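Local coordinates for putative branched-chain amino acid aminotransferase IlvE (Streptococcus mutans, PDB 4DQN), which probably transfers the amino group of leucine, isoleucine or valine to 2-oxoglutarate with pyridoxal 5'-phosphate as cofactor, in branched-chain amino acid biosynthesis, at residues 167-172 and 309-314; 226-231 and 284-289; 46-51 and 136-141; 26-31 and 147-152. One frame throughout, in Å; residues are numbered along the deposited sequence.

From the N terminus, strand 24-30 waits for its partner until 147-157, and that pairing, contact 4, closes a loop of 115 residues within the seven-stranded antiparallel sheet. Nested inside it, contact 3 joins the turn after strand 44-48 to the loop leaving strand 126-136. The two touch: V136 pairs with E147, and I47 packs on I149, so contact 3 is built onto the region held by contact 4; of the two, contact 3 alone reaches the second subunit. The chain then crosses to the mixed sheet. There contact 1 spans 136 residues, from the start of strand 168-172 to the loop before helix 316-329, and encloses contact 2, where strands 228-234 and 281-288 pair.

Contact 1 (167-172 and 309-314); sequences PTNFLI and YSETEV
P167 lays its ring against the backbone of the 310-313 turn, and the partners it meets are carbonyl oxygens rather than side chains. The three ring methylenes divide the work. CG reaches E313 O at 3.3 Å, CD lies 3.3 Å from T312 O, and CB is 3.8 Å from E311 O, with S310 O a little beyond. The ring thus sits among successive carbonyls of the turn, while the side chains of E311, T312 and E313 set out from the backbone away from it. No hydrogen bond joins the two segments.

The turn is shaped from within. S310 carries OG anti to its own N (chi1 170°), which brings the oxygen within range of the amides of T312 and E313: it accepts from T312 N in an ST turn and from E313 N, 3.0 Å away with an N-H...O angle of 172°, in an ST motif. One hydroxyl oxygen thus holds two backbone N-H groups. Farther along, the amide end of N169 swings nearer the turn, but its ND2 remains 4.5 Å from E311 OE1; its OD1 is taken by the backbone N of G298.

At the protein surface, strand 168-172 runs parallel to its neighbours 211-214 and 292-301, while F305 of strand 304-307 touches both N169 and E311, and the turn itself leads from that strand toward helix 316-329.

Contact 2 (226-231 and 284-289); sequences GSANFF and AGACGT
Strands 228-231 and 284-288 run antiparallel at 147° with their axes 4.5 Å apart, and two hydrogen-bonded pairs, N229 with C287 and F231 with G285, flank the non-hydrogen-bonded pair F230 with A286. They are neighbours in the mixed sheet of this class-IV aminotransferase. Each hydrogen-bonded pair is closed by two backbone bonds, one in each direction, and CA-H...O contacts such as A286 CA to N229 O, 3.1 Å, fill in between them.

F231, N229 and C287 lie on one face. With chi1 at 72° the F231 phenyl ring folds back across the partner strand and lies over G285. The glycine brings its CA under one face of the ring in a CH-pi contact, 4.1 Å from the centroid. Beside it C287 SG rests 3.9 Å from N229 CB, and helix 251-262 packs on C287 through T252, K253 and L256. The N229 amide looks to the chain leading into that helix: OD1 accepts from S250 N and ND2 gives to L248 O.

F230 and A286 occupy the other face. With CG anti to N (chi1 177°) the F230 ring reaches toward A284, whose CB meets F230 CZ at 3.8 Å, while I222, V225 and I296 pack round the same ring. The side chain of A228 lies about 8 Å from that of K188, the predicted attachment point of the cofactor, which carries none here. A228 CB touches both A286 CB, at 4.1 Å, and C287 O, at 3.3 Å.

Contact 3 (46-51 and 136-141); sequences HISESS and VGDVIG
S48 and D138 meet because S48 turns OG anti to its own N (chi1 177°) while D138, its CG beside the backbone N (chi1 -52°), brings its carboxylate back toward the 46-51 segment. S48 OG gives a short hydrogen bond, 2.6 Å, to D138 OD1, reaching that oxygen nearly along its C-O axis. S50 OG makes a weak bond of 3.0 Å to V139 O, and I140 CG1 lies against S50 OG. The backbone answers with V139 N to S50 O, 3.1 Å, the donor above the carbonyl plane.

A type I turn, S48 to S51, presents these groups. S48 O is gripped twice, by S51 N and by S51 OG at 2.7 Å, the hydroxyl approaching in plane on a lone pair. A water bridges S48 N and G137 N by accepting from both. Apolar contact is added by I47 CG2 and V136 CG1, 3.7 Å apart, their side chains crossing at about a right angle.

The turn links strand 44-48 to helix 52-55, and V136 bonds through its backbone to E147 of strand 147-157. H46 and I47 pair antiparallel with a strand of the second subunit, so beta structure runs on across the interface, where R24 of the second subunit forms a salt bridge with E49.

Contact 4 (26-31 and 147-152); sequences ISYYKD and EYIFTI
I26-K30 and E147-I152 are adjacent strands of the seven-stranded antiparallel sheet, where S27 with F150 and Y29 with Y148 form the hydrogen-bonded pairs. All four amide N-H groups and all four carbonyls of these residues are used between the strands. S27 N gives to F150 O at 2.8 Å and F150 N to S27 O, both reaching the oxygen nearly along the carbonyl bond. Y29 N makes an almost straight bond to Y148 O, 174° at the hydrogen, whereas Y148 N meets Y29 O in plane, on a lone pair. The backbones of the alternate residues bond to the strands on the outer sides: I26 and Y28 to K38 and D35 of strand 33-40, E147, I149 and T151 to strand 126-136.

Polar side chains find partners outside the pair. S27 OG is bonded to D35 OD2 and K102 NZ, and T151 OG1 to Y25 O. Y148 OH makes weak bonds to A145 O and Q58 NE2. K30 NZ and E147 OE1 carry opposite charges but stay 5.0 Å apart.

On the face of I26, Y28, I149 and T151, I149 is wedged between two neighbours: its CG2 meets I26 CG1, and its CG1 lies 3.8 Å from Y28 CD2. On the opposite face Y29 and Y148 point the same way in an offset edge-to-face pair, planes at 79°. The edge of Y148 is turned to the face of Y29, with Y148 CD1 and Y29 CD1 3.8 Å apart.

Contact 1 (167-172 and 309-314)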
loop_
_atom_site.group_PDB
_atom_site.type_symbol
_atom_site.label_atom_id
_atom_site.label_comp_id
_atom_site.label_asym_id
_atom_site.label_seq_id
_atom_site.Cartn_x
_atom_site.Cartn_y
_atom_site.Cartn_z
ATOM N N PRO A 167 -4.245 -5.538 30.834
ATOM C CA PRO A 167 -4.927 -4.542 30.000
ATOM C C PRO A 167 -3.957 -3.476 29.529
ATOM O O PRO A 167 -2.981 -3.198 30.230
ATOM C CB PRO A 167 -5.953 -3.912 30.959
ATOM C CG PRO A 167 -5.916 -4.737 32.220
ATOM C CD PRO A 167 -4.546 -5.356 32.262
ATOM N N THR A 168 -4.206 -2.907 28.352
ATOM C CA THR A 168 -3.478 -1.717 27.911
ATOM C C THR A 168 -4.480 -0.721 27.347
ATOM O O THR A 168 -5.635 -1.074 27.083
ATOM C CB THR A 168 -2.398 -2.022 26.837
ATOM O OG1 THR A 168 -3.022 -2.496 25.636
ATOM C CG2 THR A 168 -1.386 -3.048 27.339
ATOM N N ASN A 169 -4.033 0.513 27.150
ATOM C CA ASN A 169 -4.926 1.583 26.730
ATOM C C ASN A 169 -4.752 1.916 25.256
ATOM O O ASN A 169 -3.646 1.809 24.714
ATOM C CB ASN A 169 -4.696 2.837 27.592
ATOM C CG ASN A 169 -4.873 2.567 29.080
ATOM O OD1 ASN A 169 -5.836 1.920 29.496
ATOM N ND2 ASN A 169 -3.932 3.051 29.888
ATOM N N PHE A 170 -5.843 2.335 24.617
ATOM C CA PHE A 170 -5.836 2.610 23.182
ATOM C C PHE A 170 -6.453 3.961 22.904
ATOM O O PHE A 170 -7.242 4.460 23.716
ATOM C CB PHE A 170 -6.610 1.530 22.432
ATOM C CG PHE A 170 -5.927 0.197 22.451
ATOM C CD1 PHE A 170 -5.050 -0.162 21.431
ATOM C CD2 PHE A 170 -6.129 -0.680 23.504
ATOM C CE1 PHE A 170 -4.403 -1.387 21.450
ATOM C CE2 PHE A 170 -5.491 -1.908 23.534
ATOM C CZ PHE A 170 -4.629 -2.265 22.502
ATOM N N LEU A 171 -6.100 4.537 21.758
ATOM C CA LEU A 171 -6.516 5.896 21.393
ATOM C C LEU A 171 -7.380 5.909 20.125
ATOM O O LEU A 171 -6.987 5.359 19.095
ATOM C CB LEU A 171 -5.275 6.778 21.171
ATOM C CG LEU A 171 -5.499 8.156 20.528
ATOM C CD1 LEU A 171 -6.233 9.070 21.501
ATOM C CD2 LEU A 171 -4.184 8.793 20.073
ATOM N N ILE A 172 -8.556 6.525 20.193
ATOM C CA ILE A 172 -9.307 6.819 18.964
ATOM C C ILE A 172 -8.886 8.185 18.426
ATOM O O ILE A 172 -9.090 9.198 19.095
ATOM C CB ILE A 172 -10.819 6.813 19.214
ATOM C CG1 ILE A 172 -11.256 5.432 19.708
ATOM C CG2 ILE A 172 -11.562 7.183 17.937
ATOM C CD1 ILE A 172 -12.720 5.350 20.113
ATOM N N TYR A 309 -13.703 -2.294 32.135
ATOM C CA TYR A 309 -13.684 -3.197 33.273
ATOM C C TYR A 309 -12.712 -2.703 34.327
ATOM O O TYR A 309 -13.098 -2.429 35.465
ATOM C CB TYR A 309 -13.308 -4.613 32.821
ATOM C CG TYR A 309 -13.361 -5.611 33.953
ATOM C CD1 TYR A 309 -12.205 -6.006 34.605
ATOM C CD2 TYR A 309 -14.570 -6.121 34.389
ATOM C CE1 TYR A 309 -12.246 -6.899 35.646
ATOM C CE2 TYR A 309 -14.625 -7.024 35.435
ATOM C CZ TYR A 309 -13.454 -7.401 36.058
ATOM O OH TYR A 309 -13.478 -8.298 37.095
ATOM N N SER A 310 -11.447 -2.579 33.937
ATOM C CA SER A 310 -10.402 -2.115 34.839
ATOM C C SER A 310 -9.170 -1.712 34.049
ATOM O O SER A 310 -8.948 -2.204 32.940
ATOM C CB SER A 310 -10.024 -3.214 35.831
ATOM O OG SER A 310 -8.865 -2.831 36.546
ATOM N N GLU A 311 -8.360 -0.826 34.619
ATOM C CA GLU A 311 -7.131 -0.417 33.957
ATOM C C GLU A 311 -6.006 -1.379 34.274
ATOM O O GLU A 311 -4.980 -1.390 33.592
ATOM C CB GLU A 311 -6.722 0.990 34.392
ATOM C CG GLU A 311 -7.546 2.089 33.771
ATOM C CD GLU A 311 -7.087 3.459 34.212
ATOM O OE1 GLU A 311 -5.990 3.880 33.790
ATOM O OE2 GLU A 311 -7.826 4.105 34.983
ATOM N N THR A 312 -6.201 -2.187 35.312
ATOM C CA THR A 312 -5.136 -3.067 35.784
ATOM C C THR A 312 -5.492 -4.554 35.747
ATOM O O THR A 312 -4.622 -5.404 35.553
ATOM C CB THR A 312 -4.697 -2.686 37.209
ATOM O OG1 THR A 312 -3.710 -3.620 37.661
ATOM C CG2 THR A 312 -5.881 -2.712 38.160
ATOM N N GLU A 313 -6.768 -4.866 35.928
ATOM C CA GLU A 313 -7.207 -6.253 35.929
ATOM C C GLU A 313 -8.005 -6.593 34.678
ATOM O O GLU A 313 -8.521 -5.709 33.998
ATOM C CB GLU A 313 -7.999 -6.555 37.202
ATOM C CG GLU A 313 -7.088 -6.813 38.397
ATOM C CD GLU A 313 -7.662 -6.304 39.700
ATOM O OE1 GLU A 313 -8.635 -5.518 39.656
ATOM O OE2 GLU A 313 -7.134 -6.687 40.771
ATOM N N VAL A 314 -8.088 -7.876 34.359
ATOM C CA VAL A 314 -8.812 -8.286 33.169
ATOM C C VAL A 314 -10.081 -9.045 33.535
ATOM O O VAL A 314 -10.101 -9.825 34.494
ATOM C CB VAL A 314 -7.891 -9.040 32.171
ATOM C CG1 VAL A 314 -6.579 -9.392 32.830
ATOM C CG2 VAL A 314 -8.571 -10.253 31.567
#

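Contact 2 (226-231 and 284-289)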
loop_
_atom_site.group_PDB
_atom_site.type_symbol
_atom_site.label_atom_id
_atom_site.label_comp_id
_atom_site.label_asym_id
_atom_site.label_seq_id
_atom_site.Cartn_x
_atom_site.Cartn_y
_atom_site.Cartn_z
ATOM N N GLY A 226 -5.695 -1.177 15.736
ATOM C CA GLY A 226 -4.488 -1.375 14.958
ATOM C C GLY A 226 -4.823 -2.343 13.847
ATOM O O GLY A 226 -5.758 -2.102 13.072
ATOM N N SER A 227 -4.092 -3.455 13.787
ATOM C CA SER A 227 -4.354 -4.472 12.773
ATOM C C SER A 227 -5.219 -5.612 13.319
ATOM O O SER A 227 -5.509 -6.575 12.597
ATOM C CB SER A 227 -3.040 -5.027 12.216
ATOM O OG SER A 227 -2.330 -5.753 13.206
ATOM N N ALA A 228 -5.634 -5.491 14.585
ATOM C CA ALA A 228 -6.444 -6.519 15.260
ATOM C C ALA A 228 -7.922 -6.135 15.324
ATOM O O ALA A 228 -8.265 -4.957 15.189
ATOM C CB ALA A 228 -5.909 -6.770 16.668
ATOM N N ASN A 229 -8.791 -7.122 15.539
ATOM C CA ASN A 229 -10.238 -6.868 15.632
ATOM C C ASN A 229 -10.643 -6.441 17.043
ATOM O O ASN A 229 -9.980 -6.809 18.006
ATOM C CB ASN A 229 -11.042 -8.113 15.242
ATOM C CG ASN A 229 -11.067 -8.361 13.739
ATOM O OD1 ASN A 229 -11.551 -9.393 13.281
ATOM N ND2 ASN A 229 -10.532 -7.428 12.970
ATOM N N PHE A 230 -11.720 -5.663 17.153
ATOM C CA PHE A 230 -12.291 -5.265 18.438
ATOM C C PHE A 230 -13.400 -6.257 18.789
ATOM O O PHE A 230 -14.087 -6.775 17.896
ATOM C CB PHE A 230 -12.875 -3.840 18.339
ATOM C CG PHE A 230 -13.572 -3.357 19.606
ATOM C CD1 PHE A 230 -14.935 -3.606 19.821
ATOM C CD2 PHE A 230 -12.869 -2.647 20.570
ATOM C CE1 PHE A 230 -15.571 -3.159 20.984
ATOM C CE2 PHE A 230 -13.497 -2.194 21.735
ATOM C CZ PHE A 230 -14.847 -2.444 21.940
ATOM N N PHE A 231 -13.562 -6.540 20.079
ATOM C CA PHE A 231 -14.739 -7.270 20.552
ATOM C C PHE A 231 -15.186 -6.669 21.880
ATOM O O PHE A 231 -14.368 -6.194 22.666
ATOM C CB PHE A 231 -14.495 -8.796 20.673
ATOM C CG PHE A 231 -13.597 -9.195 21.830
ATOM C CD1 PHE A 231 -12.225 -9.339 21.645
ATOM C CD2 PHE A 231 -14.125 -9.425 23.097
ATOM C CE1 PHE A 231 -11.396 -9.700 22.701
ATOM C CE2 PHE A 231 -13.303 -9.775 24.161
ATOM C CZ PHE A 231 -11.938 -9.915 23.963
ATOM N N ALA A 284 -13.901 -5.356 27.132
ATOM C CA ALA A 284 -13.526 -5.180 25.733
ATOM C C ALA A 284 -12.094 -5.623 25.508
ATOM O O ALA A 284 -11.273 -5.563 26.420
ATOM C CB ALA A 284 -13.689 -3.723 25.313
ATOM N N GLY A 285 -11.788 -6.047 24.284
ATOM C CA GLY A 285 -10.420 -6.376 23.938
ATOM C C GLY A 285 -10.145 -6.335 22.450
ATOM O O GLY A 285 -11.032 -6.056 21.636
ATOM N N ALA A 286 -8.897 -6.610 22.100
ATOM C CA ALA A 286 -8.488 -6.758 20.715
ATOM C C ALA A 286 -8.112 -8.214 20.515
ATOM O O ALA A 286 -7.599 -8.855 21.435
ATOM C CB ALA A 286 -7.287 -5.854 20.423
ATOM N N CYS A 287 -8.358 -8.753 19.327
ATOM C CA CYS A 287 -7.981 -10.140 19.072
ATOM C C CYS A 287 -7.282 -10.299 17.727
ATOM O O CYS A 287 -7.592 -9.591 16.768
ATOM C CB CYS A 287 -9.188 -11.071 19.184
ATOM S SG CYS A 287 -10.496 -10.789 17.970
ATOM N N GLY A 288 -6.317 -11.210 17.671
ATOM C CA GLY A 288 -5.569 -11.462 16.449
ATOM C C GLY A 288 -4.533 -12.544 16.700
ATOM O O GLY A 288 -4.319 -12.934 17.850
ATOM N N THR A 289 -3.891 -13.027 15.640
ATOM C CA THR A 289 -2.886 -14.090 15.757
ATOM C C THR A 289 -1.736 -13.734 16.697
ATOM O O THR A 289 -1.399 -14.493 17.618
ATOM C CB THR A 289 -2.302 -14.446 14.389
ATOM O OG1 THR A 289 -3.340 -14.992 13.557
ATOM C CG2 THR A 289 -1.168 -15.461 14.544
#

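Contact 3 (46-51 and 136-141)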
loop_
_atom_site.group_PDB
_atom_site.type_symbol
_atom_site.label_atom_id
_atom_site.label_comp_id
_atom_site.label_asym_id
_atom_site.label_seq_id
_atom_site.Cartn_x
_atom_site.Cartn_y
_atom_site.Cartn_z
ATOM N N HIS A 46 15.539 -11.750 -4.278
ATOM C CA HIS A 46 16.245 -11.107 -5.385
ATOM C C HIS A 46 15.218 -10.767 -6.460
ATOM O O HIS A 46 14.787 -11.637 -7.212
ATOM C CB HIS A 46 17.316 -12.065 -5.920
ATOM C CG HIS A 46 18.187 -12.639 -4.841
ATOM N ND1 HIS A 46 19.304 -11.988 -4.368
ATOM C CD2 HIS A 46 18.080 -13.780 -4.118
ATOM C CE1 HIS A 46 19.866 -12.714 -3.414
ATOM N NE2 HIS A 46 19.137 -13.803 -3.236
ATOM N N ILE A 47 14.791 -9.510 -6.506
ATOM C CA ILE A 47 13.642 -9.154 -7.326
ATOM C C ILE A 47 13.953 -7.938 -8.175
ATOM O O ILE A 47 14.796 -7.106 -7.816
ATOM C CB ILE A 47 12.375 -8.896 -6.470
ATOM C CG1 ILE A 47 12.551 -7.669 -5.574
ATOM C CG2 ILE A 47 12.040 -10.119 -5.597
ATOM C CD1 ILE A 47 11.311 -7.360 -4.711
ATOM N N SER A 48 13.275 -7.843 -9.311
ATOM C CA SER A 48 13.470 -6.723 -10.225
ATOM C C SER A 48 13.258 -5.373 -9.546
ATOM O O SER A 48 12.320 -5.208 -8.757
ATOM C CB SER A 48 12.489 -6.848 -11.388
ATOM O OG SER A 48 12.626 -5.730 -12.254
ATOM N N GLU A 49 14.122 -4.408 -9.869
ATOM C CA GLU A 49 13.969 -3.036 -9.412
ATOM C C GLU A 49 12.593 -2.491 -9.806
ATOM O O GLU A 49 12.106 -1.509 -9.237
ATOM C CB GLU A 49 15.073 -2.153 -10.029
ATOM C CG GLU A 49 14.994 -2.048 -11.560
ATOM C CD GLU A 49 16.228 -1.422 -12.158
ATOM O OE1 GLU A 49 17.082 -0.958 -11.375
ATOM O OE2 GLU A 49 16.352 -1.387 -13.406
ATOM N N SER A 50 11.969 -3.130 -10.790
ATOM C CA SER A 50 10.679 -2.678 -11.289
ATOM C C SER A 50 9.517 -3.546 -10.810
ATOM O O SER A 50 8.438 -3.518 -11.423
ATOM C CB SER A 50 10.701 -2.685 -12.814
ATOM O OG SER A 50 9.644 -1.884 -13.287
ATOM N N SER A 51 9.722 -4.300 -9.725
ATOM C CA SER A 51 8.680 -5.190 -9.185
ATOM C C SER A 51 7.453 -4.413 -8.703
ATOM O O SER A 51 7.590 -3.504 -7.882
ATOM C CB SER A 51 9.220 -5.995 -7.989
ATOM O OG SER A 51 10.246 -6.899 -8.372
ATOM N N VAL A 136 6.283 -9.503 -8.742
ATOM C CA VAL A 136 7.669 -9.216 -9.120
ATOM C C VAL A 136 7.810 -9.108 -10.634
ATOM O O VAL A 136 6.817 -8.879 -11.332
ATOM C CB VAL A 136 8.657 -10.240 -8.511
ATOM C CG1 VAL A 136 8.607 -10.138 -6.988
ATOM C CG2 VAL A 136 8.336 -11.690 -8.952
ATOM N N GLY A 137 9.028 -9.242 -11.151
ATOM C CA GLY A 137 9.251 -9.023 -12.570
ATOM C C GLY A 137 9.169 -7.548 -12.931
ATOM O O GLY A 137 9.236 -6.678 -12.061
ATOM N N ASP A 138 9.019 -7.249 -14.218
ATOM C CA ASP A 138 9.176 -5.870 -14.697
ATOM C C ASP A 138 7.854 -5.183 -15.066
ATOM O O ASP A 138 7.193 -5.582 -16.022
ATOM C CB ASP A 138 10.093 -5.857 -15.921
ATOM C CG ASP A 138 11.404 -6.566 -15.674
ATOM O OD1 ASP A 138 11.810 -6.672 -14.496
ATOM O OD2 ASP A 138 12.040 -7.012 -16.656
ATOM N N VAL A 139 7.462 -4.149 -14.320
ATOM C CA VAL A 139 6.266 -3.390 -14.678
ATOM C C VAL A 139 6.469 -1.916 -14.379
ATOM O O VAL A 139 6.707 -1.533 -13.225
ATOM C CB VAL A 139 5.015 -3.855 -13.909
ATOM C CG1 VAL A 139 3.840 -2.913 -14.190
ATOM C CG2 VAL A 139 4.636 -5.279 -14.276
ATOM N N ILE A 140 6.373 -1.074 -15.394
ATOM C CA ILE A 140 6.460 0.361 -15.118
ATOM C C ILE A 140 5.115 1.134 -15.142
ATOM O O ILE A 140 4.849 1.916 -14.238
ATOM C CB ILE A 140 7.613 1.050 -15.889
ATOM C CG1 ILE A 140 8.902 0.933 -15.063
ATOM C CG2 ILE A 140 7.327 2.537 -16.095
ATOM C CD1 ILE A 140 8.837 1.678 -13.710
ATOM N N GLY A 141 4.253 0.935 -16.127
ATOM C CA GLY A 141 2.921 1.532 -16.002
ATOM C C GLY A 141 2.048 0.706 -15.059
ATOM O O GLY A 141 2.070 -0.518 -15.140
HETATM O O HOH W 1 11.780 -10.277 -10.315
#

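Contact 4 (26-31 and 147-152)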
loop_
_atom_site.group_PDB
_atom_site.type_symbol
_atom_site.label_atom_id
_atom_site.label_comp_id
_atom_site.label_asym_id
_atom_site.label_seq_id
_atom_site.Cartn_x
_atom_site.Cartn_y
_atom_site.Cartn_z
ATOM N N ILE A 26 9.780 -21.283 -0.715
ATOM C CA ILE A 26 9.602 -20.297 -1.775
ATOM C C ILE A 26 9.088 -20.977 -3.042
ATOM O O ILE A 26 9.507 -22.085 -3.384
ATOM C CB ILE A 26 10.911 -19.494 -2.064
ATOM C CG1 ILE A 26 10.623 -18.279 -2.946
ATOM C CG2 ILE A 26 11.978 -20.387 -2.715
ATOM C CD1 ILE A 26 11.785 -17.257 -2.991
ATOM N N SER A 27 8.159 -20.315 -3.722
ATOM C CA SER A 27 7.555 -20.843 -4.935
ATOM C C SER A 27 7.379 -19.665 -5.873
ATOM O O SER A 27 7.034 -18.562 -5.428
ATOM C CB SER A 27 6.197 -21.489 -4.627
ATOM O OG SER A 27 5.589 -22.025 -5.801
ATOM N N TYR A 28 7.631 -19.895 -7.158
ATOM C CA TYR A 28 7.551 -18.839 -8.158
ATOM C C TYR A 28 6.379 -19.086 -9.093
ATOM O O TYR A 28 6.118 -20.227 -9.485
ATOM C CB TYR A 28 8.856 -18.760 -8.977
ATOM C CG TYR A 28 10.081 -18.348 -8.177
ATOM C CD1 TYR A 28 10.779 -19.273 -7.407
ATOM C CD2 TYR A 28 10.545 -17.039 -8.209
ATOM C CE1 TYR A 28 11.907 -18.900 -6.683
ATOM C CE2 TYR A 28 11.684 -16.657 -7.488
ATOM C CZ TYR A 28 12.347 -17.597 -6.730
ATOM O OH TYR A 28 13.464 -17.235 -6.006
ATOM N N TYR A 29 5.663 -18.018 -9.442
ATOM C CA TYR A 29 4.591 -18.104 -10.425
ATOM C C TYR A 29 5.087 -17.459 -11.714
ATOM O O TYR A 29 5.498 -16.298 -11.724
ATOM C CB TYR A 29 3.353 -17.382 -9.896
ATOM C CG TYR A 29 2.107 -17.433 -10.753
ATOM C CD1 TYR A 29 1.921 -16.539 -11.802
ATOM C CD2 TYR A 29 1.088 -18.331 -10.469
ATOM C CE1 TYR A 29 0.762 -16.567 -12.569
ATOM C CE2 TYR A 29 -0.082 -18.366 -11.228
ATOM C CZ TYR A 29 -0.233 -17.477 -12.277
ATOM O OH TYR A 29 -1.386 -17.496 -13.037
ATOM N N LYS A 30 5.076 -18.236 -12.790
ATOM C CA LYS A 30 5.443 -17.765 -14.122
ATOM C C LYS A 30 4.563 -18.476 -15.145
ATOM O O LYS A 30 4.165 -19.621 -14.930
ATOM C CB LYS A 30 6.918 -18.076 -14.430
ATOM C CG LYS A 30 7.905 -17.604 -13.363
ATOM C CD LYS A 30 9.356 -17.925 -13.716
ATOM C CE LYS A 30 10.245 -17.784 -12.477
ATOM N NZ LYS A 30 11.700 -17.700 -12.788
ATOM N N ASP A 31 4.261 -17.791 -16.245
ATOM C CA ASP A 31 3.508 -18.383 -17.351
ATOM C C ASP A 31 2.185 -18.984 -16.891
ATOM O O ASP A 31 1.810 -20.074 -17.316
ATOM C CB ASP A 31 4.355 -19.446 -18.062
ATOM C CG ASP A 31 5.650 -18.882 -18.606
ATOM O OD1 ASP A 31 5.603 -17.812 -19.256
ATOM O OD2 ASP A 31 6.717 -19.499 -18.380
ATOM N N GLU A 147 4.654 -12.167 -13.002
ATOM C CA GLU A 147 5.477 -13.065 -12.176
ATOM C C GLU A 147 5.215 -12.802 -10.694
ATOM O O GLU A 147 5.084 -11.652 -10.283
ATOM C CB GLU A 147 6.969 -12.857 -12.476
ATOM C CG GLU A 147 7.387 -13.239 -13.900
ATOM C CD GLU A 147 8.842 -12.907 -14.185
ATOM O OE1 GLU A 147 9.692 -13.122 -13.294
ATOM O OE2 GLU A 147 9.135 -12.412 -15.296
ATOM N N TYR A 148 5.126 -13.857 -9.886
ATOM C CA TYR A 148 4.884 -13.682 -8.456
ATOM C C TYR A 148 5.772 -14.581 -7.629
ATOM O O TYR A 148 6.209 -15.645 -8.091
ATOM C CB TYR A 148 3.409 -13.962 -8.122
ATOM C CG TYR A 148 2.489 -12.963 -8.780
ATOM C CD1 TYR A 148 2.095 -13.125 -10.102
ATOM C CD2 TYR A 148 2.043 -11.839 -8.084
ATOM C CE1 TYR A 148 1.274 -12.194 -10.726
ATOM C CE2 TYR A 148 1.214 -10.896 -8.691
ATOM C CZ TYR A 148 0.829 -11.091 -10.010
ATOM O OH TYR A 148 0.011 -10.179 -10.625
ATOM N N ILE A 149 6.043 -14.153 -6.400
ATOM C CA ILE A 149 6.695 -15.023 -5.421
ATOM C C ILE A 149 5.740 -15.309 -4.286
ATOM O O ILE A 149 5.089 -14.396 -3.795
ATOM C CB ILE A 149 7.979 -14.370 -4.859
ATOM C CG1 ILE A 149 9.052 -14.320 -5.950
ATOM C CG2 ILE A 149 8.527 -15.167 -3.668
ATOM C CD1 ILE A 149 10.338 -13.624 -5.523
ATOM N N PHE A 150 5.645 -16.579 -3.879
ATOM C CA PHE A 150 5.003 -16.939 -2.621
ATOM C C PHE A 150 6.063 -17.556 -1.721
ATOM O O PHE A 150 6.699 -18.553 -2.081
ATOM C CB PHE A 150 3.836 -17.917 -2.840
ATOM C CG PHE A 150 3.193 -18.407 -1.551
ATOM C CD1 PHE A 150 2.577 -17.513 -0.672
ATOM C CD2 PHE A 150 3.199 -19.758 -1.227
ATOM C CE1 PHE A 150 1.981 -17.973 0.529
ATOM C CE2 PHE A 150 2.607 -20.231 -0.038
ATOM C CZ PHE A 150 1.995 -19.337 0.838
ATOM N N THR A 151 6.281 -16.946 -0.561
ATOM C CA THR A 151 7.268 -17.459 0.375
ATOM C C THR A 151 6.697 -17.536 1.789
ATOM O O THR A 151 5.866 -16.714 2.174
ATOM C CB THR A 151 8.573 -16.611 0.333
ATOM O OG1 THR A 151 9.543 -17.160 1.233
ATOM C CG2 THR A 151 8.310 -15.132 0.691
ATOM N N ILE A 152 7.102 -18.553 2.546
ATOM C CA ILE A 152 6.792 -18.576 3.974
ATOM C C ILE A 152 8.077 -18.711 4.766
ATOM O O ILE A 152 8.799 -19.710 4.630
ATOM C CB ILE A 152 5.870 -19.750 4.375
ATOM C CG1 ILE A 152 4.599 -19.798 3.510
ATOM C CG2 ILE A 152 5.498 -19.646 5.858
ATOM C CD1 ILE A 152 3.604 -20.921 3.934
#